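PDB 2DUM: hypothetical protein PH0823 from Pyrococcus horikoshii, which is of unknown function but belongs to the universal stress protein A family, some of whose members bind ATP and help cells survive stress. Local coordinates for residues A[18-30]-A[148-160]. Numbering follows the deposited sequence.
Sequences AYRAVEVFEKRNK and KKPVLIIKEVDEN
R20, on the exposed side of helix 16-28, holds the carboxylate of E156 just beyond the end of strand 151-154. R20 NH2 lies 2.6 Å from E156 OE1 and meets its syn lone pair nearly in the guanidinium plane. The bonds from R20 NE and NH2 to E156 OE2 are weak, and the two flat groups are turned 32° apart. E156 OE1 also accepts from V157 N (2.6 Å), on its anti side and tilted out of the carboxylate plane. The E156 chain starts extended, with CG anti to the backbone N (chi1 -179°), then bends at chi2 and brings the carboxylate back to the helix. With an alanine here, the R20 guanidinium would probably lose this charged mate and V157 N its side-chain acceptor. Between the two arginines, V24 CG1 packs on the E156 backbone, 3.6 Å from E156 C. R28 NE makes a weak but fairly straight bond to E156 O (3.3 Å), and R28 NH1 a salt bridge with the poorly ordered D158. Deeper in, I154 CG2 touches A21 CB (3.7 Å), and I154 CD1 meets the edge of the F25 ring at CD1 (4.0 Å). N29 CB sits over one face of that ring, which also stacks with F91. Helix 18-28 crosses strand 151-154, outermost in this chain's sheet, at 101°; A21 also touches P124 of strand 120-124. V151 to I153 pair antiparallel with a second-subunit strand, extending the sheet across the interface.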
loop_
_atom_site.group_PDB
_atom_site.type_symbol
_atom_site.label_atom_id
_atom_site.label_comp_id
_atom_site.label_asym_id
_atom_site.label_seq_id
_atom_site.Cartn_x
_atom_site.Cartn_y
_atom_site.Cartn_z
ATOM N N ALA A 18 -7.076 13.418 -4.641
ATOM C CA ALA A 18 -6.160 13.803 -3.581
ATOM C C ALA A 18 -6.931 14.172 -2.349
ATOM O O ALA A 18 -6.597 13.720 -1.286
ATOM C CB ALA A 18 -5.311 14.928 -4.047
ATOM N N TYR A 19 -8.012 14.936 -2.491
ATOM C CA TYR A 19 -8.834 15.258 -1.330
ATOM C C TYR A 19 -9.691 14.117 -0.859
ATOM O O TYR A 19 -9.921 13.966 0.309
ATOM C CB TYR A 19 -9.755 16.406 -1.656
ATOM C CG TYR A 19 -8.984 17.662 -1.777
ATOM C CD1 TYR A 19 -8.598 18.146 -3.034
ATOM C CD2 TYR A 19 -8.596 18.365 -0.623
ATOM C CE1 TYR A 19 -7.843 19.314 -3.156
ATOM C CE2 TYR A 19 -7.838 19.546 -0.721
ATOM C CZ TYR A 19 -7.460 20.006 -1.995
ATOM O OH TYR A 19 -6.691 21.149 -2.080
ATOM N N ARG A 20 -10.212 13.336 -1.786
ATOM C CA ARG A 20 -10.939 12.161 -1.429
ATOM C C ARG A 20 -10.092 11.192 -0.627
ATOM O O ARG A 20 -10.521 10.651 0.410
ATOM C CB ARG A 20 -11.452 11.504 -2.683
ATOM C CG ARG A 20 -12.942 11.828 -3.032
ATOM C CD ARG A 20 -14.001 11.837 -1.844
ATOM N NE ARG A 20 -14.305 10.553 -1.137
ATOM C CZ ARG A 20 -15.108 10.418 -0.049
ATOM N NH1 ARG A 20 -15.735 11.462 0.524
ATOM N NH2 ARG A 20 -15.300 9.207 0.481
ATOM N N ALA A 21 -8.867 10.981 -1.081
ATOM C CA ALA A 21 -7.997 10.013 -0.404
ATOM C C ALA A 21 -7.873 10.406 1.017
ATOM O O ALA A 21 -7.857 9.567 1.910
ATOM C CB ALA A 21 -6.735 9.961 -1.008
ATOM N N VAL A 22 -7.871 11.712 1.216
ATOM C CA VAL A 22 -7.783 12.302 2.564
ATOM C C VAL A 22 -9.025 12.020 3.419
ATOM O O VAL A 22 -8.856 11.532 4.559
ATOM C CB VAL A 22 -7.416 13.813 2.544
ATOM C CG1 VAL A 22 -7.570 14.427 3.886
ATOM C CG2 VAL A 22 -5.981 14.021 2.103
ATOM N N GLU A 23 -10.249 12.261 2.918
ATOM C CA GLU A 23 -11.452 11.737 3.649
ATOM C C GLU A 23 -11.315 10.245 3.936
ATOM O O GLU A 23 -11.360 9.796 5.104
ATOM C CB GLU A 23 -12.743 11.936 2.873
ATOM C CG GLU A 23 -13.187 13.380 2.867
ATOM C CD GLU A 23 -13.787 13.847 1.504
ATOM O OE1 GLU A 23 -13.399 13.358 0.401
ATOM O OE2 GLU A 23 -14.648 14.755 1.527
ATOM N N VAL A 24 -11.104 9.478 2.865
ATOM C CA VAL A 24 -11.101 8.053 3.024
ATOM C C VAL A 24 -10.132 7.704 4.134
ATOM O O VAL A 24 -10.513 6.927 4.970
ATOM C CB VAL A 24 -10.696 7.363 1.765
ATOM C CG1 VAL A 24 -11.055 5.956 1.855
ATOM C CG2 VAL A 24 -11.373 8.020 0.609
ATOM N N PHE A 25 -8.916 8.290 4.180
ATOM C CA PHE A 25 -7.999 7.906 5.213
ATOM C C PHE A 25 -8.648 8.277 6.469
ATOM O O PHE A 25 -8.663 7.497 7.422
ATOM C CB PHE A 25 -6.726 8.646 5.140
ATOM C CG PHE A 25 -5.667 8.097 6.069
ATOM C CD1 PHE A 25 -5.084 6.875 5.850
ATOM C CD2 PHE A 25 -5.207 8.814 7.156
ATOM C CE1 PHE A 25 -4.106 6.364 6.713
ATOM C CE2 PHE A 25 -4.174 8.276 8.023
ATOM C CZ PHE A 25 -3.665 7.052 7.795
ATOM N N GLU A 26 -9.274 9.456 6.458
ATOM C CA GLU A 26 -9.897 10.009 7.664
ATOM C C GLU A 26 -10.951 9.104 8.238
ATOM O O GLU A 26 -10.930 8.856 9.437
ATOM C CB GLU A 26 -10.444 11.412 7.414
ATOM C CG GLU A 26 -11.707 11.809 8.280
ATOM C CD GLU A 26 -11.341 12.323 9.713
ATOM O OE1 GLU A 26 -11.470 11.497 10.673
ATOM O OE2 GLU A 26 -10.910 13.528 9.870
ATOM N N LYS A 27 -11.825 8.572 7.360
ATOM C CA LYS A 27 -12.897 7.549 7.735
ATOM C C LYS A 27 -12.445 6.112 8.010
ATOM O O LYS A 27 -12.723 5.551 9.080
ATOM C CB LYS A 27 -14.073 7.532 6.780
ATOM C CG LYS A 27 -15.422 7.424 7.562
ATOM C CD LYS A 27 -15.313 6.716 9.078
ATOM C CE LYS A 27 -16.614 5.940 9.659
ATOM N NZ LYS A 27 -16.681 4.416 9.280
ATOM N N ARG A 28 -11.709 5.556 7.049
ATOM C CA ARG A 28 -11.004 4.286 7.189
ATOM C C ARG A 28 -10.141 4.220 8.392
ATOM O O ARG A 28 -10.297 3.295 9.168
ATOM C CB ARG A 28 -10.143 4.013 5.960
ATOM C CG ARG A 28 -10.976 3.950 4.733
ATOM C CD ARG A 28 -10.354 3.175 3.634
ATOM N NE ARG A 28 -11.306 2.211 3.024
ATOM C CZ ARG A 28 -11.523 0.966 3.479
ATOM N NH1 ARG A 28 -12.393 0.192 2.841
ATOM N NH2 ARG A 28 -10.876 0.498 4.575
ATOM N N ASN A 29 -9.242 5.196 8.556
ATOM C CA ASN A 29 -8.199 5.116 9.635
ATOM C C ASN A 29 -8.548 5.680 10.969
ATOM O O ASN A 29 -9.081 6.831 11.034
ATOM C CB ASN A 29 -6.886 5.823 9.270
ATOM C CG ASN A 29 -5.865 5.755 10.390
ATOM O OD1 ASN A 29 -5.572 4.671 10.913
ATOM N ND2 ASN A 29 -5.316 6.899 10.764
ATOM N N LYS A 30 -8.176 4.923 12.018
ATOM C CA LYS A 30 -8.183 5.519 13.361
ATOM C C LYS A 30 -6.901 5.571 14.214
ATOM O O LYS A 30 -6.910 6.077 15.338
ATOM C CB LYS A 30 -9.383 5.033 14.162
ATOM C CG LYS A 30 -10.564 5.938 13.898
ATOM C CD LYS A 30 -11.857 5.416 14.523
ATOM C CE LYS A 30 -12.964 5.502 13.473
ATOM N NZ LYS A 30 -12.686 4.538 12.334
ATOM N N LYS A 148 11.827 1.963 -2.268
ATOM C CA LYS A 148 12.211 0.855 -1.301
ATOM C C LYS A 148 11.348 0.875 -0.037
ATOM O O LYS A 148 11.045 -0.174 0.621
ATOM C CB LYS A 148 13.655 0.957 -0.822
ATOM C CG LYS A 148 14.687 1.326 -1.886
ATOM C CD LYS A 148 14.730 0.371 -3.072
ATOM C CE LYS A 148 15.638 0.975 -4.169
ATOM N NZ LYS A 148 16.775 1.623 -3.450
ATOM N N LYS A 149 10.958 2.095 0.291
ATOM C CA LYS A 149 9.892 2.389 1.234
ATOM C C LYS A 149 8.556 1.511 1.037
ATOM O O LYS A 149 8.329 0.914 -0.062
ATOM C CB LYS A 149 9.674 3.921 1.209
ATOM C CG LYS A 149 10.523 4.782 2.187
ATOM C CD LYS A 149 11.994 4.695 1.971
ATOM C CE LYS A 149 12.740 5.429 3.039
ATOM N NZ LYS A 149 12.440 4.894 4.449
ATOM N N PRO A 150 7.756 1.307 2.132
ATOM C CA PRO A 150 6.410 0.715 1.988
ATOM C C PRO A 150 5.396 1.693 1.479
ATOM O O PRO A 150 5.712 2.899 1.433
ATOM C CB PRO A 150 6.099 0.188 3.370
ATOM C CG PRO A 150 6.932 0.985 4.314
ATOM C CD PRO A 150 8.154 1.449 3.547
ATOM N N VAL A 151 4.248 1.202 0.982
ATOM C CA VAL A 151 3.353 2.083 0.232
ATOM C C VAL A 151 1.904 1.795 0.463
ATOM O O VAL A 151 1.473 0.675 0.251
ATOM C CB VAL A 151 3.581 2.042 -1.291
ATOM C CG1 VAL A 151 2.495 2.900 -2.055
ATOM C CG2 VAL A 151 4.922 2.579 -1.674
ATOM N N LEU A 152 1.127 2.798 0.858
ATOM C CA LEU A 152 -0.259 2.558 1.121
ATOM C C LEU A 152 -1.046 3.107 -0.080
ATOM O O LEU A 152 -1.079 4.357 -0.423
ATOM C CB LEU A 152 -0.634 3.296 2.395
ATOM C CG LEU A 152 -1.513 2.574 3.424
ATOM C CD1 LEU A 152 -2.210 3.527 4.298
ATOM C CD2 LEU A 152 -2.542 1.844 2.832
ATOM N N ILE A 153 -1.703 2.214 -0.786
ATOM C CA ILE A 153 -2.534 2.842 -1.791
ATOM C C ILE A 153 -3.972 2.852 -1.309
ATOM O O ILE A 153 -4.580 1.813 -1.044
ATOM C CB ILE A 153 -2.248 2.475 -3.291
ATOM C CG1 ILE A 153 -3.559 2.539 -4.004
ATOM C CG2 ILE A 153 -1.564 1.166 -3.518
ATOM C CD1 ILE A 153 -4.468 1.174 -3.818
ATOM N N ILE A 154 -4.473 4.050 -1.076
ATOM C CA ILE A 154 -5.806 4.194 -0.476
ATOM C C ILE A 154 -6.700 4.413 -1.683
ATOM O O ILE A 154 -6.150 4.720 -2.788
ATOM C CB ILE A 154 -5.821 5.311 0.648
ATOM C CG1 ILE A 154 -6.555 4.889 1.901
ATOM C CG2 ILE A 154 -6.608 6.503 0.277
ATOM C CD1 ILE A 154 -5.682 4.158 2.939
ATOM N N LYS A 155 -8.012 4.201 -1.527
ATOM C CA LYS A 155 -8.887 4.193 -2.688
ATOM C C LYS A 155 -10.318 4.770 -2.525
ATOM O O LYS A 155 -10.720 5.688 -3.271
ATOM C CB LYS A 155 -8.956 2.765 -3.193
ATOM C CG LYS A 155 -8.880 2.619 -4.700
ATOM C CD LYS A 155 -8.875 1.173 -5.128
ATOM C CE LYS A 155 -7.490 0.553 -5.141
ATOM N NZ LYS A 155 -7.514 -0.460 -6.277
ATOM N N GLU A 156 -11.110 4.208 -1.610
ATOM C CA GLU A 156 -12.471 4.697 -1.285
ATOM C C GLU A 156 -13.079 3.814 -0.200
ATOM O O GLU A 156 -12.645 2.665 0.011
ATOM C CB GLU A 156 -13.412 4.817 -2.527
ATOM C CG GLU A 156 -14.871 5.370 -2.253
ATOM C CD GLU A 156 -14.920 6.691 -1.379
ATOM O OE1 GLU A 156 -15.092 6.646 -0.113
ATOM O OE2 GLU A 156 -14.792 7.795 -1.956
ATOM N N VAL A 157 -14.078 4.355 0.491
ATOM C CA VAL A 157 -14.532 3.766 1.755
ATOM C C VAL A 157 -15.386 2.472 1.585
ATOM O O VAL A 157 -15.366 1.818 0.507
ATOM C CB VAL A 157 -14.965 4.893 2.877
ATOM C CG1 VAL A 157 -15.834 6.033 2.322
ATOM C CG2 VAL A 157 -15.474 4.288 4.252
ATOM N N ASP A 158 -16.058 2.085 2.671
ATOM C CA ASP A 158 -16.808 0.831 2.784
ATOM C C ASP A 158 -18.336 0.863 2.336
ATOM O O ASP A 158 -18.698 1.168 1.157
ATOM C CB ASP A 158 -16.604 0.273 4.221
ATOM C CG ASP A 158 -15.683 -0.965 4.265
ATOM O OD1 ASP A 158 -15.615 -1.596 5.351
ATOM O OD2 ASP A 158 -15.054 -1.325 3.231
ATOM N N GLU A 159 -19.212 0.517 3.284
ATOM C CA GLU A 159 -20.618 0.281 2.973
ATOM C C GLU A 159 -21.532 1.480 3.290
ATOM O O GLU A 159 -22.520 1.682 2.565
ATOM C CB GLU A 159 -21.131 -1.032 3.629
ATOM C CG GLU A 159 -21.490 -0.946 5.136
ATOM C CD GLU A 159 -20.274 -0.940 6.073
ATOM O OE1 GLU A 159 -19.751 -2.039 6.386
ATOM O OE2 GLU A 159 -19.862 0.165 6.510
ATOM N N ASN A 160 -21.212 2.269 4.333
ATOM C CA ASN A 160 -22.208 3.223 4.873
ATOM C C ASN A 160 -22.605 4.433 3.966
ATOM O O ASN A 160 -22.054 5.543 4.037
ATOM C CB ASN A 160 -21.892 3.666 6.315
ATOM C CG ASN A 160 -22.855 4.740 6.794
ATOM O OD1 ASN A 160 -22.517 5.921 6.785
ATOM N ND2 ASN A 160 -24.086 4.344 7.132
#